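Local coordinates for protein flavin-containing monooxygenase (Allium sativum, PDB 6WPU) that probably uses its bound flavin-adenine dinucleotide and molecular oxygen to oxidise the sulfur of S-allyl-L-cysteine, giving the sulfoxide, at residues P186-I191 with Q201-N206; E240-N245 with V277-G282; A254-Y259 with R432-R437; N397-D402 with L420-V425. All blocks are in the same frame, centred on the assembly; numbering follows the deposited sequence.

Interaction 1: residues P186-I191 with Q201-N206; sequences PRFAEI and QMHSHN
His203 is the centre of this contact, and residues 186-191 meet its imidazole on three sides. The polar part is modest: His203 NE2 donates to Arg187 O at 3.1 Å, a weak bond bent to 126°, with the oxygen lying in the plane of the ring at its edge. Arg187 O also pairs with the hydroxyl of Thr294. On the other nitrogen, His203 ND1 accepts from the backbone N of His205 at 2.9 Å, so both ring nitrogens have partners, which would restrict the rotation of the imidazole. Apolar contact covers a face: Pro186 CB stands 3.4 Å from the centroid of the His203 ring, a CH-pi contact almost on the normal. The aromatic part is an offset edge-to-face pair, the edge of His203 toward the face of Phe188, with planes 78° apart and His203 CD2 3.7 Å from Phe188 CE1. Farther along, Ile191 CD1 meets Gln201 OE1 at 4.0 Å, while that oxygen is hydrogen-bonded to His292. Strand 200-203 pairs in parallel with strand 289-292, and residues of the loop touch this sheet, Ala189 and Ile191 reaching strand 217-221 and Ile191 also strand 262-271.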
# COMPACT_ATOMS: atom_id res chain seq x y z
N PRO A 186 5.08 0.45 -11.13
CA PRO A 186 3.92 -0.29 -11.68
C PRO A 186 4.26 -1.68 -12.16
O PRO A 186 5.37 -1.98 -12.59
CB PRO A 186 3.49 0.58 -12.87
CG PRO A 186 4.77 1.14 -13.36
CD PRO A 186 5.53 1.49 -12.07
N ARG A 187 3.24 -2.54 -12.13
CA ARG A 187 3.25 -3.76 -12.92
C ARG A 187 2.10 -3.69 -13.92
O ARG A 187 1.15 -2.91 -13.76
CB ARG A 187 3.16 -5.02 -12.05
CG ARG A 187 1.80 -5.39 -11.58
CD ARG A 187 1.84 -6.59 -10.62
NE ARG A 187 2.53 -7.77 -11.14
CZ ARG A 187 1.93 -8.82 -11.72
NH1 ARG A 187 0.61 -8.83 -11.88
NH2 ARG A 187 2.66 -9.86 -12.14
N PHE A 188 2.17 -4.53 -14.95
CA PHE A 188 1.36 -4.34 -16.15
C PHE A 188 0.63 -5.60 -16.56
O PHE A 188 1.00 -6.71 -16.18
CB PHE A 188 2.23 -3.87 -17.31
CG PHE A 188 2.90 -2.59 -17.04
CD1 PHE A 188 2.25 -1.39 -17.29
CD2 PHE A 188 4.18 -2.56 -16.49
CE1 PHE A 188 2.86 -0.20 -17.01
CE2 PHE A 188 4.80 -1.37 -16.22
CZ PHE A 188 4.14 -0.19 -16.47
N ALA A 189 -0.40 -5.41 -17.37
CA ALA A 189 -1.12 -6.52 -17.98
C ALA A 189 -0.43 -6.91 -19.29
O ALA A 189 0.27 -6.11 -19.90
CB ALA A 189 -2.57 -6.13 -18.24
N GLU A 190 -0.61 -8.17 -19.68
CA GLU A 190 -0.14 -8.65 -20.97
C GLU A 190 -1.33 -8.63 -21.92
O GLU A 190 -2.27 -9.42 -21.76
CB GLU A 190 0.44 -10.06 -20.85
CG GLU A 190 1.86 -10.07 -20.31
CD GLU A 190 2.85 -9.49 -21.30
OE1 GLU A 190 2.85 -9.93 -22.47
OE2 GLU A 190 3.63 -8.58 -20.91
N ILE A 191 -1.31 -7.72 -22.88
CA ILE A 191 -2.45 -7.48 -23.78
C ILE A 191 -2.11 -8.06 -25.15
O ILE A 191 -1.16 -7.59 -25.79
CB ILE A 191 -2.78 -5.99 -23.89
CG1 ILE A 191 -2.87 -5.33 -22.51
CG2 ILE A 191 -4.11 -5.81 -24.62
CD1 ILE A 191 -2.82 -3.78 -22.58
N GLN A 201 -1.96 4.44 -24.24
CA GLN A 201 -1.74 3.43 -23.21
C GLN A 201 -1.17 4.13 -21.98
O GLN A 201 -0.24 4.94 -22.11
CB GLN A 201 -0.76 2.37 -23.71
CG GLN A 201 -1.27 0.97 -23.69
CD GLN A 201 -0.16 -0.05 -23.87
OE1 GLN A 201 -0.03 -0.99 -23.08
NE2 GLN A 201 0.64 0.12 -24.92
N MET A 202 -1.73 3.83 -20.81
CA MET A 202 -1.25 4.44 -19.57
C MET A 202 -1.46 3.47 -18.41
O MET A 202 -2.25 2.52 -18.50
CB MET A 202 -1.97 5.75 -19.26
CG MET A 202 -3.49 5.58 -19.12
SD MET A 202 -4.35 7.09 -18.67
CE MET A 202 -3.62 7.46 -17.06
N HIS A 203 -0.74 3.72 -17.32
CA HIS A 203 -0.93 3.03 -16.06
C HIS A 203 -1.74 3.94 -15.14
O HIS A 203 -1.61 5.16 -15.19
CB HIS A 203 0.41 2.66 -15.41
CG HIS A 203 0.29 1.69 -14.27
ND1 HIS A 203 -0.00 2.08 -12.98
CD2 HIS A 203 0.39 0.33 -14.24
CE1 HIS A 203 -0.07 1.01 -12.21
NE2 HIS A 203 0.16 -0.06 -12.94
N SER A 204 -2.60 3.33 -14.32
CA SER A 204 -3.41 4.10 -13.38
C SER A 204 -2.57 4.89 -12.39
O SER A 204 -3.09 5.80 -11.75
CB SER A 204 -4.32 3.17 -12.58
OG SER A 204 -3.56 2.25 -11.81
N HIS A 205 -1.28 4.55 -12.24
CA HIS A 205 -0.40 5.36 -11.41
C HIS A 205 -0.44 6.83 -11.83
O HIS A 205 -0.25 7.72 -11.00
CB HIS A 205 1.04 4.85 -11.50
CG HIS A 205 2.03 5.65 -10.72
ND1 HIS A 205 1.99 5.73 -9.34
CD2 HIS A 205 3.09 6.39 -11.11
CE1 HIS A 205 2.99 6.50 -8.92
NE2 HIS A 205 3.68 6.90 -9.98
N ASN A 206 -0.74 7.10 -13.10
CA ASN A 206 -0.80 8.46 -13.59
C ASN A 206 -2.23 8.97 -13.74
O ASN A 206 -2.44 10.04 -14.33
CB ASN A 206 -0.03 8.56 -14.91
CG ASN A 206 1.45 8.26 -14.72
OD1 ASN A 206 2.11 8.89 -13.90
ND2 ASN A 206 1.97 7.28 -15.46

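Interaction 2: residues E240-N245 with V277-G282; sequences EVHIAN and VVFHDG
Phe279 reaches toward strand 240-244 and brings its ring against His242 and Ala244. Its CZ comes within 3.8 Å of His242 CB, and its CE2 lies 4.0 Å from Ala244 CB, a methyl placed at the edge of the ring near its plane. Both aromatic side chains take the same first torsion: in Phe279 and in His242 (chi1 -64°) CG lies beside the backbone N, opposite the carbonyl carbon. The two rings end up nearly parallel, 23° apart, but slid past each other with centroids 5.8 Å apart, so overlap is slight and the methylene of His242 makes the closer contact. One face of Phe279 receives Val277 CG1 of its own strand, offset toward the rim. The imidazole is oriented by a nearly straight bond from His242 NE2 to Glu240 OE2 (2.8 Å, 167°), the acceptor oxygen lying close to the ring plane and using its anti lone pair; His242 ND1 bonds to His265. That histidine also stacks on Phe279. It belongs to strand 262-271, which pairs with both strands of the contact, so these side chains pack across one intervening strand. Strand 217-221, helix 225-234 and strand 240-244 form a beta-alpha-beta unit, consistent with the second, Rossmann-like nucleotide-binding domain of flavin-containing monooxygenases, to whose sheet strand 276-279 adds a hairpin.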
# COMPACT_ATOMS: atom_id res chain seq x y z
N GLU A 240 -17.76 5.91 -23.22
CA GLU A 240 -17.92 4.53 -22.76
C GLU A 240 -16.74 4.10 -21.91
O GLU A 240 -15.59 4.43 -22.23
CB GLU A 240 -18.06 3.55 -23.92
CG GLU A 240 -19.35 3.69 -24.70
CD GLU A 240 -19.40 2.75 -25.89
OE1 GLU A 240 -20.09 3.07 -26.88
OE2 GLU A 240 -18.72 1.69 -25.82
N VAL A 241 -17.02 3.36 -20.85
CA VAL A 241 -15.99 2.74 -20.01
C VAL A 241 -16.22 1.23 -20.04
O VAL A 241 -17.34 0.76 -19.81
CB VAL A 241 -16.01 3.28 -18.58
CG1 VAL A 241 -14.87 2.68 -17.75
CG2 VAL A 241 -15.91 4.81 -18.59
N HIS A 242 -15.17 0.47 -20.35
CA HIS A 242 -15.22 -0.98 -20.40
C HIS A 242 -14.16 -1.52 -19.44
O HIS A 242 -12.97 -1.20 -19.58
CB HIS A 242 -14.97 -1.49 -21.82
CG HIS A 242 -16.02 -1.09 -22.80
ND1 HIS A 242 -17.07 -1.90 -23.14
CD2 HIS A 242 -16.18 0.05 -23.52
CE1 HIS A 242 -17.83 -1.29 -24.03
NE2 HIS A 242 -17.32 -0.10 -24.27
N ILE A 243 -14.59 -2.30 -18.45
CA ILE A 243 -13.67 -2.92 -17.49
C ILE A 243 -13.36 -4.33 -17.98
O ILE A 243 -14.28 -5.10 -18.27
CB ILE A 243 -14.26 -2.95 -16.07
CG1 ILE A 243 -14.81 -1.57 -15.69
CG2 ILE A 243 -13.20 -3.38 -15.07
CD1 ILE A 243 -15.36 -1.51 -14.27
N ALA A 244 -12.07 -4.65 -18.09
CA ALA A 244 -11.62 -6.01 -18.36
C ALA A 244 -11.18 -6.58 -17.02
O ALA A 244 -10.11 -6.23 -16.52
CB ALA A 244 -10.48 -6.04 -19.37
N ASN A 245 -12.01 -7.43 -16.42
CA ASN A 245 -11.82 -7.89 -15.04
C ASN A 245 -11.70 -9.41 -15.12
O ASN A 245 -12.70 -10.12 -15.24
CB ASN A 245 -12.98 -7.44 -14.15
CG ASN A 245 -12.93 -8.04 -12.74
OD1 ASN A 245 -12.10 -8.89 -12.43
ND2 ASN A 245 -13.83 -7.58 -11.88
N VAL A 277 -10.76 -3.05 -29.95
CA VAL A 277 -10.44 -4.01 -28.90
C VAL A 277 -11.58 -5.02 -28.83
O VAL A 277 -12.75 -4.62 -28.73
CB VAL A 277 -10.22 -3.33 -27.55
CG1 VAL A 277 -9.96 -4.36 -26.45
CG2 VAL A 277 -9.06 -2.33 -27.63
N VAL A 278 -11.25 -6.31 -28.90
CA VAL A 278 -12.24 -7.38 -28.85
C VAL A 278 -12.11 -8.07 -27.50
O VAL A 278 -11.00 -8.43 -27.08
CB VAL A 278 -12.07 -8.37 -30.00
CG1 VAL A 278 -13.27 -9.33 -30.09
CG2 VAL A 278 -11.87 -7.63 -31.30
N PHE A 279 -13.22 -8.20 -26.79
CA PHE A 279 -13.22 -8.88 -25.51
C PHE A 279 -13.58 -10.35 -25.72
O PHE A 279 -14.10 -10.74 -26.77
CB PHE A 279 -14.18 -8.20 -24.54
CG PHE A 279 -13.77 -6.81 -24.16
CD1 PHE A 279 -14.25 -5.71 -24.86
CD2 PHE A 279 -12.88 -6.59 -23.11
CE1 PHE A 279 -13.86 -4.42 -24.52
CE2 PHE A 279 -12.49 -5.31 -22.77
CZ PHE A 279 -12.98 -4.22 -23.48
N HIS A 280 -13.27 -11.17 -24.72
CA HIS A 280 -13.57 -12.59 -24.83
C HIS A 280 -15.06 -12.84 -25.02
O HIS A 280 -15.45 -13.78 -25.72
CB HIS A 280 -13.07 -13.35 -23.61
CG HIS A 280 -13.64 -14.73 -23.50
ND1 HIS A 280 -13.12 -15.80 -24.18
CD2 HIS A 280 -14.70 -15.21 -22.80
CE1 HIS A 280 -13.82 -16.89 -23.91
NE2 HIS A 280 -14.79 -16.55 -23.07
N ASP A 281 -15.92 -12.00 -24.42
CA ASP A 281 -17.36 -12.17 -24.63
C ASP A 281 -17.82 -11.76 -26.03
O ASP A 281 -19.02 -11.74 -26.30
CB ASP A 281 -18.15 -11.39 -23.58
CG ASP A 281 -17.68 -9.95 -23.43
OD1 ASP A 281 -17.50 -9.26 -24.46
OD2 ASP A 281 -17.50 -9.50 -22.27
N GLY A 282 -16.94 -11.42 -26.96
CA GLY A 282 -17.36 -11.05 -28.29
C GLY A 282 -17.54 -9.57 -28.52
O GLY A 282 -17.62 -9.14 -29.68

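Interaction 3: residues A254-Y259 with R432-R437; sequences AKQPGY and RPESYR
Glu434 carries its side of this contact, touching Tyr259, Pro257 and Gln256 in turn. Its CB lies 4.3 Å from Tyr259 CE2, at the edge of the phenol ring and near its plane. CG is then turned into the crowded position between the backbone N and the carbonyl carbon (chi1 74°), which places it 4.1 Å from Pro257 O. A second turn, about CB-CG (chi2 -79°), folds the chain over, and CD is still only 4.2 Å from the same Pro257 O. At the tip, Glu434 OE1 comes to 3.4 Å from Gln256 NE2, with the carboxylate and amide planes 56° apart. The amide meets it because the Gln256 chain is itself bent; its NE2 also makes a weak bond back to Pro257 O. The glutamine is buried, whereas Pro257 is exposed to solvent. Tyr259 points its hydroxyl elsewhere, to Arg232 of helix 225-234, and Glu434 touches the same arginine. Within residues 432-437, Arg432 O accepts from both Ser435 N and Tyr436 N, and Arg432 NE bonds to Ser435 OG at 3.3 Å, so the chain leaving helix 416-431 is tightly curled where Glu434 projects. Its partner is a type II beta turn, Gln256 to Tyr259, with Gly258 at its third position in the positive-phi conformation and Tyr259 N bonded to Gln256 O at 3.1 Å.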
# COMPACT_ATOMS: atom_id res chain seq x y z
N ALA A 254 -21.76 -7.09 -19.27
CA ALA A 254 -22.70 -6.70 -18.23
C ALA A 254 -22.62 -5.20 -18.02
O ALA A 254 -21.53 -4.64 -17.88
CB ALA A 254 -22.41 -7.43 -16.92
N LYS A 255 -23.78 -4.54 -17.99
CA LYS A 255 -23.82 -3.14 -17.61
C LYS A 255 -23.58 -3.00 -16.11
O LYS A 255 -24.01 -3.84 -15.31
CB LYS A 255 -25.17 -2.52 -17.98
CG LYS A 255 -25.08 -1.25 -18.82
CD LYS A 255 -26.46 -0.84 -19.35
CE LYS A 255 -26.45 0.58 -19.91
NZ LYS A 255 -26.63 0.66 -21.38
N GLN A 256 -22.86 -1.97 -15.73
CA GLN A 256 -22.64 -1.62 -14.33
C GLN A 256 -23.91 -1.00 -13.76
O GLN A 256 -24.41 -0.02 -14.31
CB GLN A 256 -21.47 -0.64 -14.22
CG GLN A 256 -21.30 0.00 -12.85
CD GLN A 256 -20.96 -1.01 -11.78
OE1 GLN A 256 -20.21 -1.96 -12.02
NE2 GLN A 256 -21.52 -0.81 -10.58
N PRO A 257 -24.47 -1.55 -12.68
CA PRO A 257 -25.68 -0.95 -12.10
C PRO A 257 -25.44 0.50 -11.71
O PRO A 257 -24.44 0.84 -11.08
CB PRO A 257 -25.96 -1.83 -10.87
CG PRO A 257 -25.33 -3.13 -11.20
CD PRO A 257 -24.09 -2.80 -11.99
N GLY A 258 -26.38 1.36 -12.10
CA GLY A 258 -26.27 2.78 -11.83
C GLY A 258 -25.57 3.60 -12.89
O GLY A 258 -25.41 4.81 -12.70
N TYR A 259 -25.15 2.99 -14.00
CA TYR A 259 -24.42 3.68 -15.05
C TYR A 259 -24.92 3.20 -16.40
O TYR A 259 -25.03 2.00 -16.63
CB TYR A 259 -22.91 3.45 -14.94
CG TYR A 259 -22.27 4.09 -13.74
CD1 TYR A 259 -21.59 5.29 -13.85
CD2 TYR A 259 -22.34 3.49 -12.49
CE1 TYR A 259 -21.00 5.89 -12.75
CE2 TYR A 259 -21.76 4.08 -11.38
CZ TYR A 259 -21.09 5.28 -11.52
OH TYR A 259 -20.50 5.87 -10.42
N ARG A 432 -21.87 -3.81 -3.79
CA ARG A 432 -22.42 -2.50 -4.15
C ARG A 432 -21.28 -1.49 -4.26
O ARG A 432 -21.21 -0.53 -3.49
CB ARG A 432 -23.46 -2.04 -3.13
CG ARG A 432 -24.51 -3.09 -2.73
CD ARG A 432 -24.81 -2.96 -1.24
NE ARG A 432 -24.91 -1.55 -0.87
CZ ARG A 432 -24.55 -1.03 0.30
NH1 ARG A 432 -24.05 -1.80 1.27
NH2 ARG A 432 -24.67 0.28 0.50
N PRO A 433 -20.37 -1.69 -5.22
CA PRO A 433 -19.20 -0.80 -5.31
C PRO A 433 -19.59 0.64 -5.51
O PRO A 433 -18.84 1.54 -5.13
CB PRO A 433 -18.42 -1.33 -6.52
CG PRO A 433 -19.01 -2.69 -6.82
CD PRO A 433 -20.43 -2.64 -6.34
N GLU A 434 -20.77 0.88 -6.06
CA GLU A 434 -21.24 2.21 -6.38
C GLU A 434 -21.90 2.90 -5.20
O GLU A 434 -22.12 4.11 -5.28
CB GLU A 434 -22.24 2.14 -7.55
CG GLU A 434 -23.62 1.58 -7.17
CD GLU A 434 -23.67 0.04 -7.06
OE1 GLU A 434 -22.67 -0.63 -7.41
OE2 GLU A 434 -24.72 -0.49 -6.63
N SER A 435 -22.22 2.18 -4.13
CA SER A 435 -22.92 2.80 -3.02
C SER A 435 -22.39 2.46 -1.63
O SER A 435 -22.89 3.04 -0.66
CB SER A 435 -24.41 2.45 -3.06
OG SER A 435 -24.59 1.06 -2.84
N TYR A 436 -21.41 1.56 -1.48
CA TYR A 436 -21.02 1.12 -0.14
C TYR A 436 -20.45 2.25 0.70
O TYR A 436 -20.52 2.20 1.94
CB TYR A 436 -20.02 -0.04 -0.22
CG TYR A 436 -18.60 0.36 -0.56
CD1 TYR A 436 -17.62 0.44 0.45
CD2 TYR A 436 -18.22 0.64 -1.87
CE1 TYR A 436 -16.31 0.80 0.16
CE2 TYR A 436 -16.90 1.00 -2.17
CZ TYR A 436 -15.96 1.08 -1.14
OH TYR A 436 -14.66 1.42 -1.42
N ARG A 437 -19.87 3.27 0.07
CA ARG A 437 -19.29 4.37 0.84
C ARG A 437 -20.35 5.26 1.49
O ARG A 437 -20.06 5.93 2.48
CB ARG A 437 -18.36 5.22 -0.04
CG ARG A 437 -17.07 4.52 -0.46
CD ARG A 437 -16.19 5.50 -1.22
NE ARG A 437 -14.83 5.01 -1.43
CZ ARG A 437 -14.43 4.32 -2.50
NH1 ARG A 437 -13.17 3.93 -2.61
NH2 ARG A 437 -15.30 4.02 -3.46

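Interaction 4: residues N397-D402 with L420-V425; sequences NQFDYD and LMYKEV
Tyr422 receives both Gln398 and Phe399 on a single face of its ring, where helix 416-431 faces the first turn of helix 398-409. Earlier in the second segment, Leu420 and Met421 pack instead on helix 443-453. Tyr422 then turns to the partner helix, its CG anti to the backbone N (chi1 -179°), which carries the ring out between the helices. Gln398 NE2 stands over that ring, 3.2 Å from Tyr422 CZ, with the amide plane steeply inclined to the ring (71°). The amide nitrogen is close to Tyr422 OH but poorly angled for a hydrogen bond, whereas Gln398 OE1 accepts from the backbone N of Val342. Phe399 presents its edge in an offset edge-to-face pair, planes 84° apart and centroids 5.4 Å from each other; its CE2 is 3.6 Å from Tyr422 CB. Gln398 CG in turn covers the centre of one face of the Phe399 ring. One turn further on, Val425 N bonds to Met421 O, continuing the helix. The contact thus probably rests largely on dispersion and aromatic electrostatics, the partly positive N-H hydrogens of the Gln398 amide being probably favoured over the electron-rich phenol face.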
# COMPACT_ATOMS: atom_id res chain seq x y z
N ASN A 397 -6.36 -13.71 6.57
CA ASN A 397 -6.01 -13.89 7.97
C ASN A 397 -5.24 -12.71 8.54
O ASN A 397 -4.43 -12.89 9.46
CB ASN A 397 -5.21 -15.18 8.17
N GLN A 398 -5.50 -11.50 8.04
CA GLN A 398 -4.65 -10.36 8.39
C GLN A 398 -4.74 -10.01 9.87
O GLN A 398 -3.75 -9.58 10.47
CB GLN A 398 -5.01 -9.14 7.55
CG GLN A 398 -6.30 -8.49 7.99
CD GLN A 398 -6.56 -7.22 7.27
OE1 GLN A 398 -6.02 -6.17 7.63
NE2 GLN A 398 -7.36 -7.29 6.20
N PHE A 399 -5.92 -10.16 10.48
CA PHE A 399 -6.05 -9.81 11.88
C PHE A 399 -5.51 -10.90 12.79
O PHE A 399 -5.13 -10.60 13.93
CB PHE A 399 -7.51 -9.50 12.23
CG PHE A 399 -8.06 -8.34 11.45
CD1 PHE A 399 -7.48 -7.08 11.56
CD2 PHE A 399 -9.15 -8.50 10.60
CE1 PHE A 399 -7.97 -6.01 10.85
CE2 PHE A 399 -9.64 -7.44 9.88
CZ PHE A 399 -9.06 -6.19 10.00
N ASP A 400 -5.47 -12.15 12.31
CA ASP A 400 -4.73 -13.19 13.02
C ASP A 400 -3.24 -12.89 13.01
O ASP A 400 -2.54 -13.13 14.00
CB ASP A 400 -5.00 -14.55 12.39
CG ASP A 400 -6.46 -14.95 12.46
OD1 ASP A 400 -7.16 -14.49 13.40
OD2 ASP A 400 -6.91 -15.72 11.58
N TYR A 401 -2.73 -12.38 11.88
CA TYR A 401 -1.35 -11.93 11.80
C TYR A 401 -1.11 -10.78 12.78
O TYR A 401 -0.14 -10.80 13.55
CB TYR A 401 -1.02 -11.52 10.37
CG TYR A 401 0.34 -10.87 10.20
CD1 TYR A 401 0.46 -9.50 10.11
CD2 TYR A 401 1.49 -11.64 10.15
CE1 TYR A 401 1.70 -8.90 9.94
CE2 TYR A 401 2.75 -11.05 10.00
CZ TYR A 401 2.84 -9.67 9.90
OH TYR A 401 4.08 -9.07 9.75
N ASP A 402 -1.97 -9.75 12.73
CA ASP A 402 -1.89 -8.66 13.70
C ASP A 402 -1.89 -9.19 15.13
O ASP A 402 -1.07 -8.77 15.95
CB ASP A 402 -3.06 -7.70 13.52
CG ASP A 402 -2.95 -6.83 12.28
OD1 ASP A 402 -1.88 -6.80 11.63
OD2 ASP A 402 -3.96 -6.18 11.95
N LEU A 420 -15.29 -7.29 12.47
CA LEU A 420 -16.61 -7.36 11.87
C LEU A 420 -16.82 -6.24 10.85
O LEU A 420 -17.41 -6.47 9.79
CB LEU A 420 -17.68 -7.31 12.96
CG LEU A 420 -17.73 -8.51 13.91
CD1 LEU A 420 -18.74 -8.28 15.03
CD2 LEU A 420 -18.02 -9.81 13.15
N MET A 421 -16.35 -5.03 11.15
CA MET A 421 -16.50 -3.94 10.18
C MET A 421 -15.76 -4.28 8.89
O MET A 421 -16.27 -4.01 7.79
CB MET A 421 -15.96 -2.64 10.75
CG MET A 421 -16.97 -1.75 11.46
SD MET A 421 -16.18 -0.16 11.83
CE MET A 421 -17.27 0.45 13.10
N TYR A 422 -14.57 -4.87 9.01
CA TYR A 422 -13.81 -5.26 7.82
C TYR A 422 -14.57 -6.28 6.98
O TYR A 422 -14.61 -6.16 5.75
CB TYR A 422 -12.45 -5.82 8.22
CG TYR A 422 -11.63 -6.20 7.01
CD1 TYR A 422 -10.97 -5.23 6.27
CD2 TYR A 422 -11.54 -7.52 6.59
CE1 TYR A 422 -10.23 -5.57 5.15
CE2 TYR A 422 -10.81 -7.87 5.47
CZ TYR A 422 -10.15 -6.89 4.76
OH TYR A 422 -9.41 -7.24 3.65
N LYS A 423 -15.17 -7.29 7.62
CA LYS A 423 -15.96 -8.27 6.87
C LYS A 423 -17.17 -7.61 6.22
O LYS A 423 -17.54 -7.95 5.09
CB LYS A 423 -16.39 -9.42 7.78
CG LYS A 423 -15.27 -10.36 8.16
CD LYS A 423 -15.81 -11.64 8.81
CE LYS A 423 -14.68 -12.47 9.44
NZ LYS A 423 -15.09 -13.87 9.72
N GLU A 424 -17.77 -6.64 6.92
CA GLU A 424 -18.96 -5.97 6.41
C GLU A 424 -18.65 -5.09 5.21
O GLU A 424 -19.38 -5.10 4.21
CB GLU A 424 -19.60 -5.15 7.53
CG GLU A 424 -20.87 -4.45 7.14
CD GLU A 424 -22.08 -5.37 7.22
OE1 GLU A 424 -21.94 -6.52 7.72
OE2 GLU A 424 -23.17 -4.94 6.78
N VAL A 425 -17.57 -4.30 5.29
CA VAL A 425 -17.24 -3.42 4.17
C VAL A 425 -16.69 -4.21 3.00
O VAL A 425 -16.92 -3.86 1.84
CB VAL A 425 -16.26 -2.30 4.60
CG1 VAL A 425 -14.87 -2.86 4.86
CG2 VAL A 425 -16.18 -1.24 3.51

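In the fold
From the N terminus, interaction 1 closes first, a short loop between strands 185-186 and 200-203, and is complete before the others begin. Interaction 2 opens next on strand 240-244 and closes at 277-282, on the end of strand 276-279; interactions 1 and 2 reach the same mixed sheet, their centres about 16 Å apart. Interaction 3 starts within that span, at residues 254-259, and ends at 432-437, so the two cross and the sheet is joined to the C-terminal helical region. Interaction 4, between helices 398-409 and 416-431, falls wholly within the long span of interaction 3. These two touch directly, Tyr436 CD1 lying 3.8 Å from Val425 CG2.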